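Local coordinates for carbonic anhydrase (Sordaria macrospora, PDB 4O1K), which catalyses the reversible hydration of carbon dioxide to bicarbonate and a proton, as a tetrameric, zinc-dependent beta-class carbonic anhydrase, at residues P62-T67 and A74-N79; S93-A98 and R171-T176. One frame throughout, in Å; residues are numbered along the deposited sequence.

Interaction 1 of 2, residues P62-T67 and A74-N79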
ATOM      1  N   PRO A  62      17.966  15.077  13.370  1.00 41.43           N
ATOM      2  CA  PRO A  62      17.786  15.164  11.914  1.00 42.03           C
ATOM      3  C   PRO A  62      19.078  14.833  11.165  1.00 42.49           C
ATOM      4  O   PRO A  62      20.162  15.151  11.655  1.00 39.41           O
ATOM      5  CB  PRO A  62      17.432  16.643  11.690  1.00 45.45           C
ATOM      6  CG  PRO A  62      16.966  17.134  13.001  1.00 47.72           C
ATOM      7  CD  PRO A  62      17.717  16.364  14.036  1.00 46.14           C
ATOM      8  N   ALA A  63      18.949  14.210   9.994  1.00 41.36           N
ATOM      9  CA  ALA A  63      20.088  13.845   9.151  1.00 40.24           C
ATOM     10  C   ALA A  63      21.033  15.006   8.898  1.00 42.26           C
ATOM     11  O   ALA A  63      22.262  14.837   8.844  1.00 45.08           O
ATOM     12  CB  ALA A  63      19.579  13.322   7.825  1.00 41.53           C
ATOM     13  N   GLU A  64      20.429  16.176   8.715  1.00 48.09           N
ATOM     14  CA  GLU A  64      21.135  17.395   8.361  1.00 53.62           C
ATOM     15  C   GLU A  64      22.093  17.787   9.478  1.00 56.15           C
ATOM     16  O   GLU A  64      23.190  18.298   9.232  1.00 58.96           O
ATOM     17  CB  GLU A  64      20.115  18.509   8.084  1.00 58.19           C
ATOM     18  CG  GLU A  64      19.361  18.379   6.733  1.00 75.39           C
ATOM     19  CD  GLU A  64      17.967  17.759   6.841  1.00 75.80           C
ATOM     20  OE1 GLU A  64      17.082  18.128   6.026  1.00 77.21           O
ATOM     21  OE2 GLU A  64      17.751  16.893   7.724  1.00 73.47           O
ATOM     22  N   GLN A  65      21.675  17.519  10.710  1.00 56.90           N
ATOM     23  CA  GLN A  65      22.528  17.730  11.876  1.00 58.06           C
ATOM     24  C   GLN A  65      23.658  16.703  11.955  1.00 52.56           C
ATOM     25  O   GLN A  65      24.834  17.068  12.014  1.00 52.93           O
ATOM     26  CB  GLN A  65      21.686  17.665  13.151  1.00 61.66           C
ATOM     27  CG  GLN A  65      20.954  18.938  13.457  1.00 65.76           C
ATOM     28  CD  GLN A  65      21.908  20.094  13.515  1.00 71.65           C
ATOM     29  OE1 GLN A  65      22.686  20.225  14.467  1.00 73.59           O
ATOM     30  NE2 GLN A  65      21.881  20.934  12.481  1.00 73.66           N
ATOM     31  N   ILE A  66      23.282  15.423  11.975  1.00 45.33           N
ATOM     32  CA  ILE A  66      24.218  14.299  12.063  1.00 45.40           C
ATOM     33  C   ILE A  66      25.338  14.371  11.035  1.00 49.98           C
ATOM     34  O   ILE A  66      26.475  13.958  11.309  1.00 54.13           O
ATOM     35  CB  ILE A  66      23.510  12.938  11.803  1.00 52.97           C
ATOM     36  CG1 ILE A  66      22.248  12.755  12.643  1.00 53.55           C
ATOM     37  CG2 ILE A  66      24.462  11.774  12.034  1.00 52.52           C
ATOM     38  CD1 ILE A  66      21.473  11.460  12.300  1.00 50.45           C
ATOM     39  N   THR A  67      25.016  14.869   9.843  1.00 49.67           N
ATOM     40  CA  THR A  67      25.935  14.741   8.712  1.00 49.47           C
ATOM     41  C   THR A  67      26.641  16.025   8.333  1.00 50.68           C
ATOM     42  O   THR A  67      27.637  15.981   7.607  1.00 49.45           O
ATOM     43  CB  THR A  67      25.195  14.270   7.469  1.00 48.41           C
ATOM     44  OG1 THR A  67      24.128  15.194   7.184  1.00 50.15           O
ATOM     45  CG2 THR A  67      24.634  12.897   7.709  1.00 44.60           C
ATOM     46  N   ALA A  74      19.628  17.269   1.232  1.00 38.45           N
ATOM     47  CA  ALA A  74      19.018  15.964   1.468  1.00 36.52           C
ATOM     48  C   ALA A  74      17.523  16.005   1.244  1.00 34.21           C
ATOM     49  O   ALA A  74      16.788  16.890   1.719  1.00 37.31           O
ATOM     50  CB  ALA A  74      19.329  15.447   2.871  1.00 36.04           C
ATOM     51  N   PHE A  75      17.075  15.032   0.486  1.00 33.17           N
ATOM     52  CA  PHE A  75      15.673  14.775   0.306  1.00 32.20           C
ATOM     53  C   PHE A  75      15.413  13.666   1.294  1.00 27.63           C
ATOM     54  O   PHE A  75      16.100  12.664   1.231  1.00 26.66           O
ATOM     55  CB  PHE A  75      15.548  14.236  -1.091  1.00 39.16           C
ATOM     56  CG  PHE A  75      14.181  14.194  -1.585  1.00 42.20           C
ATOM     57  CD1 PHE A  75      13.525  15.362  -1.917  1.00 45.86           C
ATOM     58  CD2 PHE A  75      13.542  12.986  -1.758  1.00 45.16           C
ATOM     59  CE1 PHE A  75      12.232  15.320  -2.392  1.00 50.93           C
ATOM     60  CE2 PHE A  75      12.257  12.952  -2.241  1.00 48.59           C
ATOM     61  CZ  PHE A  75      11.598  14.113  -2.551  1.00 51.10           C
ATOM     62  N   VAL A  76      14.430  13.806   2.195  1.00 26.10           N
ATOM     63  CA  VAL A  76      14.348  12.906   3.348  1.00 24.34           C
ATOM     64  C   VAL A  76      13.016  12.139   3.428  1.00 26.47           C
ATOM     65  O   VAL A  76      11.933  12.735   3.344  1.00 28.38           O
ATOM     66  CB  VAL A  76      14.535  13.713   4.669  1.00 28.24           C
ATOM     67  CG1 VAL A  76      14.327  12.836   5.900  1.00 30.06           C
ATOM     68  CG2 VAL A  76      15.916  14.317   4.734  1.00 30.74           C
ATOM     69  N   HIS A  77      13.112  10.826   3.558  1.00 24.59           N
ATOM     70  CA  HIS A  77      11.955  10.002   3.897  1.00 26.25           C
ATOM     71  C   HIS A  77      12.226   9.409   5.271  1.00 24.47           C
ATOM     72  O   HIS A  77      13.292   8.894   5.505  1.00 24.01           O
ATOM     73  CB  HIS A  77      11.742   8.887   2.858  1.00 25.24           C
ATOM     74  CG  HIS A  77      10.668   7.919   3.244  1.00 26.52           C
ATOM     75  ND1 HIS A  77       9.329   8.222   3.147  1.00 29.21           N
ATOM     76  CD2 HIS A  77      10.730   6.666   3.752  1.00 28.44           C
ATOM     77  CE1 HIS A  77       8.608   7.201   3.579  1.00 25.46           C
ATOM     78  NE2 HIS A  77       9.435   6.245   3.957  1.00 24.08           N
ATOM     79  N   ARG A  78      11.258   9.473   6.181  1.00 24.99           N
ATOM     80  CA  ARG A  78      11.449   8.824   7.478  1.00 22.80           C
ATOM     81  C   ARG A  78      10.227   8.001   7.787  1.00 20.51           C
ATOM     82  O   ARG A  78       9.086   8.508   7.661  1.00 24.23           O
ATOM     83  CB  ARG A  78      11.657   9.872   8.588  1.00 25.85           C
ATOM     84  CG  ARG A  78      13.106  10.316   8.702  1.00 30.48           C
ATOM     85  CD  ARG A  78      13.295  11.547   9.608  1.00 32.42           C
ATOM     86  NE  ARG A  78      13.243  11.205  11.026  1.00 32.83           N
ATOM     87  CZ  ARG A  78      13.411  12.100  12.006  1.00 38.28           C
ATOM     88  NH1 ARG A  78      13.649  13.371  11.698  1.00 34.64           N
ATOM     89  NH2 ARG A  78      13.353  11.737  13.285  1.00 37.91           N
ATOM     90  N   ASN A  79      10.455   6.744   8.177  1.00 21.42           N
ATOM     91  CA  ASN A  79       9.319   5.861   8.515  1.00 23.53           C
ATOM     92  C   ASN A  79       9.714   4.975   9.675  1.00 25.08           C
ATOM     93  O   ASN A  79      10.847   5.040  10.104  1.00 25.96           O
ATOM     94  CB  ASN A  79       8.854   5.032   7.306  1.00 22.91           C
ATOM     95  CG  ASN A  79       9.888   4.054   6.813  1.00 23.48           C
ATOM     96  OD1 ASN A  79      10.524   3.341   7.582  1.00 25.54           O
ATOM     97  ND2 ASN A  79      10.021   3.968   5.484  1.00 23.77           N
TER

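Interaction 2 of 2, residues S93-A98 and R171-T176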
ATOM      1  N   SER A  93       7.759   5.403  -4.502  1.00 31.10           N
ATOM      2  CA  SER A  93       7.595   6.582  -5.330  1.00 37.79           C
ATOM      3  C   SER A  93       8.649   7.613  -4.940  1.00 37.51           C
ATOM      4  O   SER A  93       9.179   8.339  -5.806  1.00 39.01           O
ATOM      5  CB  SER A  93       6.167   7.137  -5.227  1.00 40.59           C
ATOM      6  OG  SER A  93       5.911   7.583  -3.923  1.00 39.23           O
ATOM      7  N   VAL A  94       9.011   7.677  -3.662  1.00 29.97           N
ATOM      8  CA  VAL A  94      10.117   8.592  -3.385  1.00 37.57           C
ATOM      9  C   VAL A  94      11.516   8.170  -3.944  1.00 32.14           C
ATOM     10  O   VAL A  94      12.309   9.031  -4.365  1.00 33.93           O
ATOM     11  CB  VAL A  94      10.153   9.028  -1.943  1.00 43.15           C
ATOM     12  CG1 VAL A  94      10.722   7.976  -1.073  1.00 41.90           C
ATOM     13  CG2 VAL A  94      11.006  10.213  -1.850  1.00 48.68           C
ATOM     14  N   ILE A  95      11.806   6.871  -3.985  1.00 26.56           N
ATOM     15  CA  ILE A  95      13.052   6.388  -4.597  1.00 27.59           C
ATOM     16  C   ILE A  95      13.017   6.697  -6.089  1.00 29.53           C
ATOM     17  O   ILE A  95      13.985   7.242  -6.682  1.00 29.80           O
ATOM     18  CB  ILE A  95      13.208   4.871  -4.365  1.00 25.65           C
ATOM     19  CG1 ILE A  95      13.400   4.618  -2.872  1.00 25.62           C
ATOM     20  CG2 ILE A  95      14.393   4.296  -5.171  1.00 24.38           C
ATOM     21  CD1 ILE A  95      13.473   3.135  -2.481  1.00 29.20           C
ATOM     22  N   GLU A  96      11.901   6.351  -6.713  1.00 29.84           N
ATOM     23  CA  GLU A  96      11.739   6.621  -8.138  1.00 36.84           C
ATOM     24  C   GLU A  96      11.966   8.101  -8.457  1.00 38.66           C
ATOM     25  O   GLU A  96      12.706   8.450  -9.392  1.00 39.95           O
ATOM     26  CB  GLU A  96      10.324   6.216  -8.558  1.00 43.15           C
ATOM     27  CG  GLU A  96       9.905   6.723  -9.929  1.00 53.60           C
ATOM     28  CD  GLU A  96      10.159   5.696 -11.001  1.00 57.55           C
ATOM     29  OE1 GLU A  96      11.219   5.049 -10.924  1.00 56.64           O
ATOM     30  OE2 GLU A  96       9.298   5.529 -11.895  1.00 59.58           O
ATOM     31  N   TYR A  97      11.339   8.967  -7.664  1.00 39.58           N
ATOM     32  CA  TYR A  97      11.395  10.415  -7.870  1.00 42.21           C
ATOM     33  C   TYR A  97      12.775  11.004  -7.621  1.00 38.69           C
ATOM     34  O   TYR A  97      13.231  11.895  -8.355  1.00 42.73           O
ATOM     35  CB  TYR A  97      10.380  11.096  -6.953  1.00 43.37           C
ATOM     36  CG  TYR A  97      10.262  12.604  -7.109  1.00 46.89           C
ATOM     37  CD1 TYR A  97       9.751  13.179  -8.272  1.00 52.77           C
ATOM     38  CD2 TYR A  97      10.617  13.444  -6.072  1.00 49.18           C
ATOM     39  CE1 TYR A  97       9.625  14.569  -8.386  1.00 56.19           C
ATOM     40  CE2 TYR A  97      10.498  14.811  -6.172  1.00 51.41           C
ATOM     41  CZ  TYR A  97      10.004  15.371  -7.317  1.00 56.68           C
ATOM     42  OH  TYR A  97       9.912  16.743  -7.362  1.00 60.65           O
ATOM     43  N   ALA A  98      13.441  10.505  -6.588  1.00 32.96           N
ATOM     44  CA  ALA A  98      14.785  10.970  -6.236  1.00 33.88           C
ATOM     45  C   ALA A  98      15.803  10.557  -7.282  1.00 33.75           C
ATOM     46  O   ALA A  98      16.695  11.336  -7.644  1.00 34.26           O
ATOM     47  CB  ALA A  98      15.192  10.443  -4.858  1.00 30.67           C
ATOM     48  N   ARG A 171      19.568  -3.647   0.202  1.00 25.78           N
ATOM     49  CA  ARG A 171      19.286  -4.620  -0.853  1.00 27.95           C
ATOM     50  C   ARG A 171      17.966  -4.278  -1.543  1.00 29.63           C
ATOM     51  O   ARG A 171      17.888  -4.313  -2.770  1.00 30.21           O
ATOM     52  CB  ARG A 171      19.241  -6.055  -0.300  1.00 28.77           C
ATOM     53  CG  ARG A 171      20.604  -6.607   0.147  1.00 36.17           C
ATOM     54  CD  ARG A 171      20.501  -8.118   0.441  1.00 41.14           C
ATOM     55  NE  ARG A 171      20.110  -8.880  -0.748  1.00 46.12           N
ATOM     56  CZ  ARG A 171      18.914  -9.444  -0.927  1.00 50.27           C
ATOM     57  NH1 ARG A 171      17.979  -9.356   0.016  1.00 53.13           N
ATOM     58  NH2 ARG A 171      18.650 -10.115  -2.044  1.00 49.05           N
ATOM     59  N   ASN A 172      16.915  -3.969  -0.774  1.00 27.12           N
ATOM     60  CA  ASN A 172      15.624  -3.607  -1.395  1.00 29.47           C
ATOM     61  C   ASN A 172      15.669  -2.352  -2.248  1.00 27.08           C
ATOM     62  O   ASN A 172      14.913  -2.243  -3.223  1.00 25.79           O
ATOM     63  CB  ASN A 172      14.523  -3.453  -0.343  1.00 28.69           C
ATOM     64  CG  ASN A 172      14.266  -4.746   0.422  1.00 30.20           C
ATOM     65  OD1 ASN A 172      14.670  -5.823  -0.003  1.00 29.42           O
ATOM     66  ND2 ASN A 172      13.611  -4.629   1.568  1.00 28.82           N
ATOM     67  N   VAL A 173      16.530  -1.387  -1.887  1.00 24.38           N
ATOM     68  CA  VAL A 173      16.707  -0.219  -2.770  1.00 22.73           C
ATOM     69  C   VAL A 173      17.352  -0.669  -4.082  1.00 23.96           C
ATOM     70  O   VAL A 173      16.926  -0.243  -5.176  1.00 26.17           O
ATOM     71  CB  VAL A 173      17.597   0.878  -2.138  1.00 24.70           C
ATOM     72  CG1 VAL A 173      17.868   1.985  -3.167  1.00 26.04           C
ATOM     73  CG2 VAL A 173      16.909   1.487  -0.949  1.00 20.74           C
ATOM     74  N   VAL A 174      18.327  -1.569  -3.986  1.00 24.58           N
ATOM     75  CA  VAL A 174      19.013  -2.029  -5.220  1.00 27.07           C
ATOM     76  C   VAL A 174      18.128  -2.777  -6.227  1.00 29.05           C
ATOM     77  O   VAL A 174      18.391  -2.783  -7.457  1.00 31.29           O
ATOM     78  CB  VAL A 174      20.265  -2.840  -4.875  1.00 30.03           C
ATOM     79  CG1 VAL A 174      20.978  -3.376  -6.121  1.00 32.48           C
ATOM     80  CG2 VAL A 174      21.215  -1.976  -4.123  1.00 28.51           C
ATOM     81  N   LYS A 175      17.082  -3.412  -5.719  1.00 27.90           N
ATOM     82  CA  LYS A 175      16.145  -4.138  -6.584  1.00 28.26           C
ATOM     83  C   LYS A 175      15.353  -3.226  -7.491  1.00 30.72           C
ATOM     84  O   LYS A 175      14.825  -3.677  -8.526  1.00 31.82           O
ATOM     85  CB  LYS A 175      15.160  -4.938  -5.738  1.00 26.22           C
ATOM     86  CG  LYS A 175      15.800  -6.004  -4.842  1.00 27.53           C
ATOM     87  CD  LYS A 175      14.711  -6.642  -3.923  1.00 27.48           C
ATOM     88  CE  LYS A 175      15.361  -7.579  -2.893  1.00 34.78           C
ATOM     89  NZ  LYS A 175      14.307  -8.104  -1.951  1.00 35.98           N
ATOM     90  N   THR A 176      15.245  -1.943  -7.120  1.00 28.72           N
ATOM     91  CA  THR A 176      14.412  -1.031  -7.911  1.00 29.68           C
ATOM     92  C   THR A 176      14.945  -0.824  -9.307  1.00 33.67           C
ATOM     93  O   THR A 176      16.152  -0.740  -9.507  1.00 31.85           O
ATOM     94  CB  THR A 176      14.143   0.321  -7.224  1.00 30.35           C
ATOM     95  OG1 THR A 176      15.355   1.094  -7.125  1.00 32.02           O
ATOM     96  CG2 THR A 176      13.578   0.079  -5.847  1.00 24.26           C
TER

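Interaction 1 of 2, residues P62-T67 and A74-N79
Glu64 CA of the short helix 63-67 lies 7.4 Å from Ala74 CA, the closest CA pair between the helix and strand 74-79. Both belong to the beta-alpha-beta unit that begins with strand 51-56, and the helix rests beside the strand without sharing a backbone bond with it. From the strand, Ala74 and Val76 both turn CB toward the helix. Glu64 carries the contact: CG sits anti to its carbonyl carbon (chi1 -74°), and a bend at chi2 of 99° turns the carboxylate toward the strand. OE1 thereby comes to 4.2 Å from Val76 CG2, the branch anti to the valine carbonyl carbon, and to 4.5 Å from Ala74 O, a loose approach of two oxygens. The helix is braced from within, because Ala63 O accepts from Thr67 N (2.9 Å) and Thr67 OG1 on opposite faces of its carbonyl plane. Arg78 of the same chain holds its NE on the backbone oxygen of Cys56, a zinc ligand, and its NH1 stays 6.7 Å from Glu64 OE2. In the assembly Glu64 OE1 lies at long, weak ion-pair range of Arg78 NH1 of the second subunit. A carboxylate oxygen buried against a methyl and a carbonyl, with no hydrogen-bond partner, suggests a charge that may be only weakly stabilised, the arginines being the likely source of long-range compensation.

Interaction 2 of 2, residues S93-A98 and R171-T176
Ile95 of helix 89-100 faces Val173 of the long helix 154-174, their CA atoms 7.8 Å apart, and its two branches divide the contact between them. With CG1 anti to the carbonyl carbon (chi1 -66°) and the chain extended at chi2, CD1 reaches outward to Val173 CG2 at 4.1 Å. CG2, placed anti to the backbone N, instead meets Thr176 OG1 at 3.9 Å. Against both partners the isoleucine lies at a slant rather than end-on. Val84, from a loop, touches Ile95 and Val173 alike and extends this apolar patch. The contact thus packs the helix that follows strand 74-79 against the turn leading from helix 154-174 into helix 177-186, within the carbonic anhydrase family region.

Thr176 is fixed by its own segment. Its OG1 stands between the backbone N and the carbonyl carbon (chi1 68°), which brings it back to Val173 O for a 2.8 Å hydrogen bond that is nearly collinear with the carbonyl (162°). Thr176 N reaches the same oxygen at 3.1 Å, so two donors grip it. As N-cap of helix 177-186, Thr176 also takes a weak bond from Leu179 N at OG1. A valine in its place would probably cost Val173 O its side-chain bond and leave Leu179 N without its side-chain cap. Across the helices the contact is a small apolar one, presumably held by dispersion, while the threonine hydroxyl spends its polarity on the turn and offers the isoleucine methyl an already engaged oxygen.

In the fold
Both contacts are buried, their centres about 17 Å apart, but they join different parts of the fold. Interaction 1 links neighbours in sequence within one beta-alpha-beta unit, whereas interaction 2 brings together segments 73 residues apart in the chain. Strand 74-79 and helix 89-100, consecutive in the chain, connect the two: Phe75 CZ lies 3.7 Å from Tyr97 CD2, and His77 CB packs on Val94 CG1. Strand 74-79 is outermost in its own chain's sheet, and backbone hydrogen bonds from Val76 carry it on to the second subunit. Both contacts lie beside other subunits, but in interaction 1 a touching residue is itself charged, while interaction 2 is apolar across the helices, its touching hydroxyl, Thr176 OG1, being bonded within its own segment.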